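Local coordinates for thiamine-binding periplasmic protein (Escherichia coli, PDB 2QRY) that binds thiamine and its mono- and diphosphates with high affinity as the periplasmic solute-binding protein of an ABC transporter that imports the vitamin, at residues A[24-29]-A[78-83]; A[97-102]-A[249-254]; A[139-144]-A[152-157]. One frame throughout, in Å; residues are numbered along the deposited sequence.

Contact 1. Residues A[24-29]-A[78-83]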
ATOM      1  N   VAL A  24      15.859 -17.372 -13.931  1.00 37.58           N
ATOM      2  CA  VAL A  24      14.854 -16.330 -13.728  1.00 36.06           C
ATOM      3  C   VAL A  24      14.200 -16.350 -12.346  1.00 35.27           C
ATOM      4  O   VAL A  24      13.958 -17.410 -11.767  1.00 36.67           O
ATOM      5  CB  VAL A  24      13.730 -16.440 -14.779  1.00 36.76           C
ATOM      6  CG1 VAL A  24      12.784 -15.250 -14.660  1.00 38.85           C
ATOM      7  CG2 VAL A  24      14.321 -16.514 -16.172  1.00 35.93           C
ATOM      8  N   LEU A  25      13.920 -15.163 -11.821  1.00 32.71           N
ATOM      9  CA  LEU A  25      13.261 -15.032 -10.529  1.00 30.71           C
ATOM     10  C   LEU A  25      12.034 -14.160 -10.804  1.00 29.13           C
ATOM     11  O   LEU A  25      12.140 -12.947 -11.005  1.00 28.35           O
ATOM     12  CB  LEU A  25      14.205 -14.372  -9.516  1.00 31.00           C
ATOM     13  CG  LEU A  25      13.961 -14.530  -8.006  1.00 31.06           C
ATOM     14  CD1 LEU A  25      13.005 -13.481  -7.502  1.00 32.39           C
ATOM     15  CD2 LEU A  25      13.452 -15.923  -7.715  1.00 29.74           C
ATOM     16  N   THR A  26      10.870 -14.797 -10.840  1.00 27.77           N
ATOM     17  CA  THR A  26       9.613 -14.115 -11.123  1.00 27.14           C
ATOM     18  C   THR A  26       8.994 -13.487  -9.884  1.00 26.32           C
ATOM     19  O   THR A  26       8.696 -14.177  -8.913  1.00 27.14           O
ATOM     20  CB  THR A  26       8.608 -15.099 -11.758  1.00 28.27           C
ATOM     21  OG1 THR A  26       9.149 -15.582 -12.993  1.00 28.23           O
ATOM     22  CG2 THR A  26       7.274 -14.419 -12.030  1.00 27.32           C
ATOM     23  N   VAL A  27       8.798 -12.175  -9.927  1.00 25.55           N
ATOM     24  CA  VAL A  27       8.225 -11.459  -8.794  1.00 24.89           C
ATOM     25  C   VAL A  27       6.911 -10.730  -9.107  1.00 24.76           C
ATOM     26  O   VAL A  27       6.914  -9.704  -9.792  1.00 23.53           O
ATOM     27  CB  VAL A  27       9.228 -10.415  -8.246  1.00 26.72           C
ATOM     28  CG1 VAL A  27       8.634  -9.709  -7.028  1.00 23.08           C
ATOM     29  CG2 VAL A  27      10.553 -11.097  -7.890  1.00 24.98           C
ATOM     30  N   TYR A  28       5.797 -11.259  -8.600  1.00 22.45           N
ATOM     31  CA  TYR A  28       4.490 -10.632  -8.791  1.00 22.16           C
ATOM     32  C   TYR A  28       4.413  -9.350  -7.955  1.00 21.99           C
ATOM     33  O   TYR A  28       4.810  -9.339  -6.791  1.00 21.88           O
ATOM     34  CB  TYR A  28       3.362 -11.561  -8.336  1.00 21.32           C
ATOM     35  CG  TYR A  28       3.000 -12.680  -9.285  1.00 23.44           C
ATOM     36  CD1 TYR A  28       3.676 -12.858 -10.494  1.00 24.43           C
ATOM     37  CD2 TYR A  28       1.965 -13.556  -8.977  1.00 24.02           C
ATOM     38  CE1 TYR A  28       3.322 -13.882 -11.369  1.00 25.57           C
ATOM     39  CE2 TYR A  28       1.601 -14.577  -9.839  1.00 25.64           C
ATOM     40  CZ  TYR A  28       2.282 -14.737 -11.032  1.00 26.99           C
ATOM     41  OH  TYR A  28       1.915 -15.751 -11.886  1.00 30.25           O
ATOM     42  N   THR A  29       3.890  -8.279  -8.542  1.00 20.92           N
ATOM     43  CA  THR A  29       3.756  -7.019  -7.818  1.00 21.16           C
ATOM     44  C   THR A  29       2.708  -6.125  -8.495  1.00 20.20           C
ATOM     45  O   THR A  29       2.156  -6.494  -9.530  1.00 16.61           O
ATOM     46  CB  THR A  29       5.118  -6.275  -7.736  1.00 21.76           C
ATOM     47  OG1 THR A  29       4.997  -5.161  -6.842  1.00 23.36           O
ATOM     48  CG2 THR A  29       5.554  -5.781  -9.119  1.00 20.78           C
ATOM     49  N   LYS A  78       3.430 -19.142 -11.535  1.00 28.96           N
ATOM     50  CA  LYS A  78       4.786 -19.034 -12.035  1.00 31.00           C
ATOM     51  C   LYS A  78       5.609 -18.070 -11.193  1.00 29.45           C
ATOM     52  O   LYS A  78       6.782 -17.822 -11.478  1.00 30.37           O
ATOM     53  CB  LYS A  78       4.785 -18.627 -13.515  1.00 34.00           C
ATOM     54  CG  LYS A  78       4.000 -17.376 -13.871  1.00 39.05           C
ATOM     55  CD  LYS A  78       3.822 -17.282 -15.390  1.00 40.73           C
ATOM     56  CE  LYS A  78       3.235 -15.942 -15.837  1.00 42.43           C
ATOM     57  NZ  LYS A  78       4.223 -14.818 -15.779  1.00 44.98           N
ATOM     58  N   ALA A  79       4.996 -17.556 -10.132  1.00 26.87           N
ATOM     59  CA  ALA A  79       5.672 -16.622  -9.242  1.00 26.35           C
ATOM     60  C   ALA A  79       6.572 -17.306  -8.215  1.00 25.60           C
ATOM     61  O   ALA A  79       6.249 -18.370  -7.690  1.00 25.98           O
ATOM     62  CB  ALA A  79       4.652 -15.755  -8.526  1.00 24.08           C
ATOM     63  N   ASP A  80       7.702 -16.668  -7.940  1.00 26.07           N
ATOM     64  CA  ASP A  80       8.668 -17.144  -6.955  1.00 26.27           C
ATOM     65  C   ASP A  80       8.472 -16.279  -5.712  1.00 25.66           C
ATOM     66  O   ASP A  80       8.628 -16.736  -4.581  1.00 26.08           O
ATOM     67  CB  ASP A  80      10.096 -16.970  -7.482  1.00 26.66           C
ATOM     68  CG  ASP A  80      10.379 -17.826  -8.706  1.00 27.71           C
ATOM     69  OD1 ASP A  80      10.255 -19.067  -8.601  1.00 30.21           O
ATOM     70  OD2 ASP A  80      10.733 -17.265  -9.764  1.00 26.33           O
ATOM     71  N   VAL A  81       8.121 -15.019  -5.940  1.00 25.11           N
ATOM     72  CA  VAL A  81       7.894 -14.072  -4.856  1.00 25.02           C
ATOM     73  C   VAL A  81       6.713 -13.152  -5.175  1.00 24.95           C
ATOM     74  O   VAL A  81       6.519 -12.754  -6.323  1.00 26.16           O
ATOM     75  CB  VAL A  81       9.133 -13.163  -4.620  1.00 24.33           C
ATOM     76  CG1 VAL A  81       8.858 -12.194  -3.483  1.00 23.84           C
ATOM     77  CG2 VAL A  81      10.352 -13.999  -4.309  1.00 23.31           C
ATOM     78  N   VAL A  82       5.920 -12.831  -4.158  1.00 24.27           N
ATOM     79  CA  VAL A  82       4.806 -11.909  -4.327  1.00 23.76           C
ATOM     80  C   VAL A  82       5.172 -10.660  -3.537  1.00 22.44           C
ATOM     81  O   VAL A  82       5.214 -10.701  -2.308  1.00 22.51           O
ATOM     82  CB  VAL A  82       3.485 -12.470  -3.765  1.00 22.71           C
ATOM     83  CG1 VAL A  82       2.416 -11.385  -3.796  1.00 19.79           C
ATOM     84  CG2 VAL A  82       3.039 -13.679  -4.580  1.00 23.09           C
ATOM     85  N   LEU A  83       5.449  -9.565  -4.239  1.00 20.57           N
ATOM     86  CA  LEU A  83       5.816  -8.307  -3.590  1.00 19.86           C
ATOM     87  C   LEU A  83       4.664  -7.296  -3.669  1.00 19.28           C
ATOM     88  O   LEU A  83       4.206  -6.953  -4.752  1.00 20.01           O
ATOM     89  CB  LEU A  83       7.065  -7.729  -4.254  1.00 18.58           C
ATOM     90  CG  LEU A  83       7.665  -6.435  -3.692  1.00 19.27           C
ATOM     91  CD1 LEU A  83       9.181  -6.432  -3.920  1.00 15.73           C
ATOM     92  CD2 LEU A  83       7.001  -5.220  -4.334  1.00 15.38           C
TER
HETATM   93  O   HOH W   1      11.495 -18.366 -12.022  1.00 37.51           O

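Contact 2. Residues A[97-102]-A[249-254]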
ATOM      1  N   GLY A  97      -1.274 -21.163   2.810  1.00 28.89           N
ATOM      2  CA  GLY A  97      -0.256 -22.195   2.724  1.00 28.65           C
ATOM      3  C   GLY A  97       0.623 -22.087   1.490  1.00 29.05           C
ATOM      4  O   GLY A  97       1.497 -22.923   1.278  1.00 28.82           O
ATOM      5  N   LEU A  98       0.404 -21.051   0.683  1.00 29.05           N
ATOM      6  CA  LEU A  98       1.174 -20.839  -0.541  1.00 29.09           C
ATOM      7  C   LEU A  98       2.564 -20.235  -0.326  1.00 29.07           C
ATOM      8  O   LEU A  98       3.397 -20.237  -1.235  1.00 29.85           O
ATOM      9  CB  LEU A  98       0.378 -19.952  -1.508  1.00 29.27           C
ATOM     10  CG  LEU A  98      -0.531 -20.612  -2.558  1.00 30.53           C
ATOM     11  CD1 LEU A  98      -1.375 -21.698  -1.940  1.00 32.13           C
ATOM     12  CD2 LEU A  98      -1.417 -19.553  -3.190  1.00 32.24           C
ATOM     13  N   PHE A  99       2.825 -19.726   0.871  1.00 28.50           N
ATOM     14  CA  PHE A  99       4.122 -19.117   1.145  1.00 27.82           C
ATOM     15  C   PHE A  99       5.020 -19.923   2.066  1.00 28.87           C
ATOM     16  O   PHE A  99       4.548 -20.621   2.954  1.00 29.50           O
ATOM     17  CB  PHE A  99       3.929 -17.722   1.728  1.00 24.21           C
ATOM     18  CG  PHE A  99       3.136 -16.813   0.843  1.00 24.62           C
ATOM     19  CD1 PHE A  99       1.758 -16.710   0.990  1.00 23.08           C
ATOM     20  CD2 PHE A  99       3.762 -16.084  -0.165  1.00 22.94           C
ATOM     21  CE1 PHE A  99       1.012 -15.895   0.148  1.00 23.63           C
ATOM     22  CE2 PHE A  99       3.027 -15.269  -1.012  1.00 23.78           C
ATOM     23  CZ  PHE A  99       1.647 -15.173  -0.855  1.00 23.35           C
ATOM     24  N   ALA A 100       6.326 -19.816   1.845  1.00 31.47           N
ATOM     25  CA  ALA A 100       7.302 -20.520   2.668  1.00 33.68           C
ATOM     26  C   ALA A 100       8.014 -19.500   3.557  1.00 36.42           C
ATOM     27  O   ALA A 100       7.834 -18.288   3.390  1.00 36.72           O
ATOM     28  CB  ALA A 100       8.306 -21.234   1.785  1.00 32.10           C
ATOM     29  N   LYS A 101       8.812 -19.983   4.506  1.00 38.08           N
ATOM     30  CA  LYS A 101       9.541 -19.085   5.390  1.00 40.31           C
ATOM     31  C   LYS A 101      10.596 -18.331   4.587  1.00 41.05           C
ATOM     32  O   LYS A 101      11.211 -18.880   3.672  1.00 42.92           O
ATOM     33  CB  LYS A 101      10.169 -19.874   6.544  1.00 41.87           C
ATOM     34  CG  LYS A 101       9.124 -20.392   7.524  1.00 44.12           C
ATOM     35  CD  LYS A 101       9.721 -21.282   8.600  1.00 45.98           C
ATOM     36  CE  LYS A 101       8.628 -21.824   9.514  1.00 47.12           C
ATOM     37  NZ  LYS A 101       9.173 -22.722  10.573  1.00 48.80           N
ATOM     38  N   SER A 102      10.787 -17.063   4.927  1.00 40.78           N
ATOM     39  CA  SER A 102      11.730 -16.206   4.220  1.00 41.65           C
ATOM     40  C   SER A 102      13.201 -16.505   4.447  1.00 42.18           C
ATOM     41  O   SER A 102      14.017 -16.362   3.535  1.00 41.84           O
ATOM     42  CB  SER A 102      11.477 -14.749   4.597  1.00 41.95           C
ATOM     43  OG  SER A 102      11.708 -14.550   5.983  1.00 43.29           O
ATOM     44  N   VAL A 249       4.662  -5.940   2.387  1.00 23.01           N
ATOM     45  CA  VAL A 249       5.537  -7.085   2.571  1.00 22.68           C
ATOM     46  C   VAL A 249       5.710  -7.926   1.321  1.00 22.90           C
ATOM     47  O   VAL A 249       5.011  -7.754   0.324  1.00 23.82           O
ATOM     48  CB  VAL A 249       4.986  -8.009   3.677  1.00 22.65           C
ATOM     49  CG1 VAL A 249       4.789  -7.224   4.961  1.00 23.13           C
ATOM     50  CG2 VAL A 249       3.669  -8.611   3.233  1.00 19.82           C
ATOM     51  N   ALA A 250       6.662  -8.844   1.398  1.00 23.22           N
ATOM     52  CA  ALA A 250       6.950  -9.768   0.319  1.00 22.75           C
ATOM     53  C   ALA A 250       7.227 -11.136   0.954  1.00 23.65           C
ATOM     54  O   ALA A 250       7.622 -11.217   2.123  1.00 23.11           O
ATOM     55  CB  ALA A 250       8.152  -9.297  -0.468  1.00 18.85           C
ATOM     56  N   ALA A 251       7.000 -12.200   0.192  1.00 22.54           N
ATOM     57  CA  ALA A 251       7.241 -13.549   0.677  1.00 23.01           C
ATOM     58  C   ALA A 251       7.500 -14.478  -0.503  1.00 25.02           C
ATOM     59  O   ALA A 251       7.047 -14.217  -1.624  1.00 24.23           O
ATOM     60  CB  ALA A 251       6.048 -14.039   1.471  1.00 21.48           C
ATOM     61  N   ARG A 252       8.238 -15.556  -0.253  1.00 24.94           N
ATOM     62  CA  ARG A 252       8.542 -16.514  -1.303  1.00 24.71           C
ATOM     63  C   ARG A 252       7.467 -17.594  -1.279  1.00 23.70           C
ATOM     64  O   ARG A 252       6.934 -17.926  -0.221  1.00 21.35           O
ATOM     65  CB  ARG A 252       9.932 -17.120  -1.085  1.00 27.38           C
ATOM     66  CG  ARG A 252      10.049 -18.143   0.043  1.00 29.73           C
ATOM     67  CD  ARG A 252      11.522 -18.500   0.273  1.00 32.01           C
ATOM     68  NE  ARG A 252      11.736 -19.870   0.748  1.00 34.28           N
ATOM     69  CZ  ARG A 252      11.382 -20.966   0.074  1.00 35.13           C
ATOM     70  NH1 ARG A 252      10.784 -20.867  -1.110  1.00 34.92           N
ATOM     71  NH2 ARG A 252      11.639 -22.166   0.578  1.00 35.07           N
ATOM     72  N   THR A 253       7.144 -18.135  -2.447  1.00 22.68           N
ATOM     73  CA  THR A 253       6.116 -19.162  -2.535  1.00 23.58           C
ATOM     74  C   THR A 253       6.662 -20.529  -2.170  1.00 25.18           C
ATOM     75  O   THR A 253       7.846 -20.805  -2.355  1.00 25.76           O
ATOM     76  CB  THR A 253       5.523 -19.220  -3.952  1.00 23.34           C
ATOM     77  OG1 THR A 253       6.567 -19.466  -4.906  1.00 21.19           O
ATOM     78  CG2 THR A 253       4.834 -17.892  -4.285  1.00 22.63           C
ATOM     79  N   ALA A 254       5.798 -21.382  -1.635  1.00 26.33           N
ATOM     80  CA  ALA A 254       6.210 -22.729  -1.263  1.00 25.96           C
ATOM     81  C   ALA A 254       6.519 -23.539  -2.522  1.00 26.13           C
ATOM     82  O   ALA A 254       7.416 -24.381  -2.522  1.00 27.07           O
ATOM     83  CB  ALA A 254       5.114 -23.402  -0.465  1.00 24.58           C
TER
HETATM   84  O   HOH W   2       8.850 -15.924   2.543  1.00 24.83           O

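Contact 3. Residues A[139-144]-A[152-157]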
ATOM      1  N   ASN A 139     -10.555  25.036   2.340  1.00 34.00           N
ATOM      2  CA  ASN A 139     -10.846  24.549   3.678  1.00 34.75           C
ATOM      3  C   ASN A 139     -11.095  23.048   3.706  1.00 33.46           C
ATOM      4  O   ASN A 139     -12.223  22.594   3.869  1.00 32.50           O
ATOM      5  CB  ASN A 139     -12.051  25.297   4.239  1.00 37.03           C
ATOM      6  CG  ASN A 139     -11.820  26.796   4.304  1.00 39.77           C
ATOM      7  OD1 ASN A 139     -11.026  27.280   5.114  1.00 41.03           O
ATOM      8  ND2 ASN A 139     -12.505  27.540   3.437  1.00 40.79           N
ATOM      9  N   PRO A 140     -10.024  22.257   3.552  1.00 32.87           N
ATOM     10  CA  PRO A 140     -10.116  20.797   3.555  1.00 31.86           C
ATOM     11  C   PRO A 140     -10.576  20.245   4.898  1.00 31.29           C
ATOM     12  O   PRO A 140     -10.407  20.884   5.935  1.00 32.91           O
ATOM     13  CB  PRO A 140      -8.693  20.371   3.212  1.00 32.39           C
ATOM     14  CG  PRO A 140      -7.874  21.440   3.864  1.00 32.04           C
ATOM     15  CD  PRO A 140      -8.618  22.692   3.464  1.00 31.59           C
ATOM     16  N   PRO A 141     -11.172  19.047   4.893  1.00 30.42           N
ATOM     17  CA  PRO A 141     -11.645  18.427   6.131  1.00 28.92           C
ATOM     18  C   PRO A 141     -10.467  18.185   7.077  1.00 28.63           C
ATOM     19  O   PRO A 141      -9.325  18.038   6.630  1.00 25.76           O
ATOM     20  CB  PRO A 141     -12.279  17.132   5.636  1.00 30.04           C
ATOM     21  CG  PRO A 141     -11.461  16.803   4.430  1.00 27.88           C
ATOM     22  CD  PRO A 141     -11.364  18.140   3.750  1.00 29.68           C
ATOM     23  N   GLN A 142     -10.745  18.152   8.377  1.00 28.25           N
ATOM     24  CA  GLN A 142      -9.699  17.943   9.372  1.00 28.69           C
ATOM     25  C   GLN A 142      -9.890  16.647  10.161  1.00 27.77           C
ATOM     26  O   GLN A 142      -9.228  16.403  11.170  1.00 26.76           O
ATOM     27  CB  GLN A 142      -9.633  19.153  10.307  1.00 31.58           C
ATOM     28  CG  GLN A 142      -9.264  20.439   9.571  1.00 36.43           C
ATOM     29  CD  GLN A 142      -9.336  21.672  10.451  1.00 39.54           C
ATOM     30  OE1 GLN A 142     -10.386  21.985  11.010  1.00 42.54           O
ATOM     31  NE2 GLN A 142      -8.219  22.384  10.570  1.00 39.15           N
ATOM     32  N   SER A 143     -10.799  15.811   9.678  1.00 26.74           N
ATOM     33  CA  SER A 143     -11.064  14.525  10.299  1.00 25.63           C
ATOM     34  C   SER A 143     -11.861  13.691   9.301  1.00 26.69           C
ATOM     35  O   SER A 143     -12.560  14.240   8.443  1.00 26.42           O
ATOM     36  CB  SER A 143     -11.850  14.707  11.598  1.00 22.74           C
ATOM     37  OG  SER A 143     -13.140  15.235  11.356  1.00 23.26           O
ATOM     38  N   LEU A 144     -11.749  12.370   9.401  1.00 26.74           N
ATOM     39  CA  LEU A 144     -12.470  11.488   8.494  1.00 26.59           C
ATOM     40  C   LEU A 144     -13.954  11.731   8.705  1.00 26.68           C
ATOM     41  O   LEU A 144     -14.751  11.685   7.762  1.00 26.05           O
ATOM     42  CB  LEU A 144     -12.143  10.023   8.797  1.00 25.96           C
ATOM     43  CG  LEU A 144     -12.172   9.022   7.629  1.00 25.90           C
ATOM     44  CD1 LEU A 144     -12.191   7.597   8.188  1.00 24.64           C
ATOM     45  CD2 LEU A 144     -13.384   9.254   6.763  1.00 25.75           C
ATOM     46  N   GLN A 152     -20.288  20.352   2.992  1.00 36.43           N
ATOM     47  CA  GLN A 152     -19.500  20.784   1.842  1.00 37.52           C
ATOM     48  C   GLN A 152     -19.625  19.714   0.755  1.00 37.08           C
ATOM     49  O   GLN A 152     -19.710  18.523   1.059  1.00 36.79           O
ATOM     50  CB  GLN A 152     -18.027  20.936   2.238  1.00 38.87           C
ATOM     51  CG  GLN A 152     -17.757  21.941   3.359  1.00 42.12           C
ATOM     52  CD  GLN A 152     -17.412  23.337   2.850  1.00 44.69           C
ATOM     53  OE1 GLN A 152     -18.233  24.006   2.218  1.00 45.55           O
ATOM     54  NE2 GLN A 152     -16.185  23.781   3.127  1.00 43.97           N
ATOM     55  N   ASN A 153     -19.646  20.132  -0.508  1.00 36.66           N
ATOM     56  CA  ASN A 153     -19.745  19.184  -1.612  1.00 36.83           C
ATOM     57  C   ASN A 153     -18.369  18.801  -2.158  1.00 35.59           C
ATOM     58  O   ASN A 153     -18.064  19.034  -3.331  1.00 35.43           O
ATOM     59  CB  ASN A 153     -20.597  19.758  -2.746  1.00 39.51           C
ATOM     60  CG  ASN A 153     -22.068  19.837  -2.386  1.00 44.04           C
ATOM     61  OD1 ASN A 153     -22.691  18.831  -2.037  1.00 45.98           O
ATOM     62  ND2 ASN A 153     -22.634  21.038  -2.472  1.00 44.63           N
ATOM     63  N   TRP A 154     -17.536  18.219  -1.301  1.00 32.98           N
ATOM     64  CA  TRP A 154     -16.212  17.796  -1.725  1.00 30.83           C
ATOM     65  C   TRP A 154     -16.350  16.568  -2.620  1.00 27.94           C
ATOM     66  O   TRP A 154     -17.185  15.704  -2.371  1.00 27.13           O
ATOM     67  CB  TRP A 154     -15.341  17.440  -0.519  1.00 30.48           C
ATOM     68  CG  TRP A 154     -15.018  18.583   0.372  1.00 30.15           C
ATOM     69  CD1 TRP A 154     -14.544  19.808  -0.000  1.00 30.85           C
ATOM     70  CD2 TRP A 154     -15.119  18.606   1.802  1.00 28.62           C
ATOM     71  NE1 TRP A 154     -14.343  20.596   1.111  1.00 30.51           N
ATOM     72  CE2 TRP A 154     -14.688  19.880   2.230  1.00 29.43           C
ATOM     73  CE3 TRP A 154     -15.533  17.674   2.760  1.00 28.36           C
ATOM     74  CZ2 TRP A 154     -14.657  20.248   3.578  1.00 28.21           C
ATOM     75  CZ3 TRP A 154     -15.505  18.037   4.100  1.00 28.52           C
ATOM     76  CH2 TRP A 154     -15.068  19.316   4.496  1.00 30.52           C
ATOM     77  N   ARG A 155     -15.536  16.506  -3.667  1.00 26.82           N
ATOM     78  CA  ARG A 155     -15.558  15.376  -4.586  1.00 25.11           C
ATOM     79  C   ARG A 155     -14.467  14.418  -4.112  1.00 22.63           C
ATOM     80  O   ARG A 155     -13.323  14.820  -3.903  1.00 20.28           O
ATOM     81  CB  ARG A 155     -15.234  15.832  -6.011  1.00 28.67           C
ATOM     82  CG  ARG A 155     -15.811  17.180  -6.400  1.00 34.09           C
ATOM     83  CD  ARG A 155     -17.265  17.092  -6.803  1.00 36.83           C
ATOM     84  NE  ARG A 155     -17.466  16.206  -7.947  1.00 40.75           N
ATOM     85  CZ  ARG A 155     -16.765  16.264  -9.077  1.00 41.71           C
ATOM     86  NH1 ARG A 155     -15.802  17.171  -9.222  1.00 43.03           N
ATOM     87  NH2 ARG A 155     -17.033  15.415 -10.063  1.00 39.28           N
ATOM     88  N   VAL A 156     -14.816  13.150  -3.957  1.00 21.17           N
ATOM     89  CA  VAL A 156     -13.858  12.160  -3.498  1.00 20.26           C
ATOM     90  C   VAL A 156     -13.739  10.957  -4.423  1.00 18.28           C
ATOM     91  O   VAL A 156     -14.711  10.539  -5.040  1.00 17.83           O
ATOM     92  CB  VAL A 156     -14.238  11.659  -2.087  1.00 19.95           C
ATOM     93  CG1 VAL A 156     -13.412  10.450  -1.711  1.00 21.39           C
ATOM     94  CG2 VAL A 156     -14.018  12.764  -1.074  1.00 23.83           C
ATOM     95  N   ILE A 157     -12.528  10.419  -4.516  1.00 17.23           N
ATOM     96  CA  ILE A 157     -12.258   9.225  -5.309  1.00 17.65           C
ATOM     97  C   ILE A 157     -11.393   8.292  -4.455  1.00 17.92           C
ATOM     98  O   ILE A 157     -10.470   8.742  -3.779  1.00 18.98           O
ATOM     99  CB  ILE A 157     -11.510   9.563  -6.629  1.00 15.38           C
ATOM    100  CG1 ILE A 157     -12.483  10.208  -7.622  1.00 17.14           C
ATOM    101  CG2 ILE A 157     -10.926   8.298  -7.249  1.00 15.15           C
ATOM    102  CD1 ILE A 157     -11.851  10.648  -8.929  1.00 16.33           C
TER

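Contact 1. Residues A[24-29]-A[78-83]
Thr-26 O takes two backbone donors at once, Asp-80 N at 2.9 Å and Val-81 N at 3.1 Å, just where the loop 78-80 passes into the strand that starts at Val-81. The carboxylate of Asp-80 then reaches back to the other side of the same residue: OD2 accepts from Thr-26 N at 2.7 Å through its anti lone pair. Having CG anti to its carbonyl carbon (chi1 -65°) is what brings OD2 to that N-H. A water donating to both OD2 and Val-24 O extends the grip, while OD1 binds Ser-256. Beyond these bonds the strands run parallel, with Tyr-28 N bonded to Val-81 O and Leu-83 N to Tyr-28 O. Thr-29 OG1 closes the ladder on Leu-83 O at 2.9 Å, coming from above the carbonyl plane. Val-27 and Val-81 lie side by side on one face, a good use of beta-branched residues in a sheet. On the other face, Ala-79 CB sits 3.3 Å from the centroid of the Tyr-28 ring, almost on its normal, a CH-pi contact that a methyl is small enough to make. The phenol hydroxyl bonds Glu-73, whose helix 63-73 belongs to the crossover between strands 54-59 and 81-86. Strand 24-29 lies between those two parallel strands, and Asp-80, satisfied at both oxygens, is probably held ionised where strand 81-86 begins.

Contact 2. Residues A[97-102]-A[249-254]
Leu-98 O and Ala-254 N, 2.7 Å apart, form one of two backbone hydrogen bonds that flank the single bridge between Phe-99 and Thr-253. In the other, Ala-100 N donates to Arg-252 O at 2.9 Å, nearly straight at the hydrogen (168°). Arg-252 O is therefore satisfied by the loop, and the CA of Phe-99 adds a CH...O approach to it. A water completes the pairing one step further on: it donates to Ala-100 O at 2.7 Å and accepts from Arg-252 N, spanning a gap that the diverging backbones no longer close directly. Lys-101 O accepts from Gln-263 NE2 of helix 259-269, and Thr-253 OG1 turns to Ala-79 O.

The side chains divide between an apolar and a polar surface. Phe-99 sets off away from 249-254, yet CD2 of its ring still rests 3.5 Å from Ala-251 CB. An aromatic residue suits this place because its broad ring can pack among Leu-70 of helix 63-73, Val-82, Leu-85 and Phe-120, the last of which it meets edge-to-face. Ala-100 turns its methyl the other way, onto one face of the Arg-252 guanidinium, with CB 3.5 Å above the plane and over its centre. The arginine is brought there by setting CG between its backbone N and carbonyl carbon (chi1 74°) and bending again at chi3. The contact thus extends the pairing of strand 243-252 to the loop after helix 90-96. Leu-98 O, Ala-254 N, Ala-100 N and Arg-252 O are matched backbone to backbone, Ala-100 O and Arg-252 N through water, and Lys-101 O by a glutamine, while a methyl covers one face of the guanidinium.

Contact 3. Residues A[139-144]-A[152-157]
Pro-141 lies against the indole of Trp-154, and much of the packing of this small contact is in that one pairing. Its CD stands over the six-membered ring, 3.9 Å from the centroid and 9° off the normal, as a CH-pi contact. CB slides further out and reaches CZ3 at 3.7 Å, so the pyrrolidine covers the outer part of the benzo ring. Proline suits the place because its ring is rigid, and its CD hydrogens, next to nitrogen, are somewhat polarised toward the pi cloud. The opposite face of the indole is covered from within its own segment, by Gln-152 CB at 3.5 Å above the plane. The tryptophan is thus sandwiched between two aliphatic groups. Its CG lies beside the backbone N (chi1 -66°), which swings the ring across toward Pro-141. Asn-139 O belongs to this packed part too, coming within 3.4 Å of CZ2 in an oblique approach to the ring.

The loose side is made by the side chains of Asn-139 and Gln-152. The amide of Gln-152 stays 4.2 Å from Asn-139 O at NE2, too far to bond. No hydrogen bond joins the two segments, and these two exposed residues suit the solvent side with their polar amides.

Inward, the pair is anchored by the fold around it: Trp-154 also packs on Leu-214 of strand 214-218, and Pro-141 on Phe-239. Ser-143 caps the start of helix 144-149, the short helix that links the two segments, while residues 156-157 enter strand 156-159 between its parallel neighbours 193-197 and 214-218.

Overall arrangement
Contacts 1 and 2 are neighbours, their centres 10 Å apart in one lobe, because strands 81-86 and 243-252 lie side by side in the sheet; Asp-80 O and Thr-253 N probably join them by a hydrogen bond. Contact 3 lies on the other side of the chain's centre, about 39 Å from each of the others, centre to centre. Both segments of contact 1 precede contact 2 in the chain, whereas residues 139-157 fall within the long excursion between segments 97-102 and 249-254. Strands 121-133 and 243-252 appear to connect the two lobes, as in periplasmic binding proteins of this family, with thiamin phosphate held between the lobes.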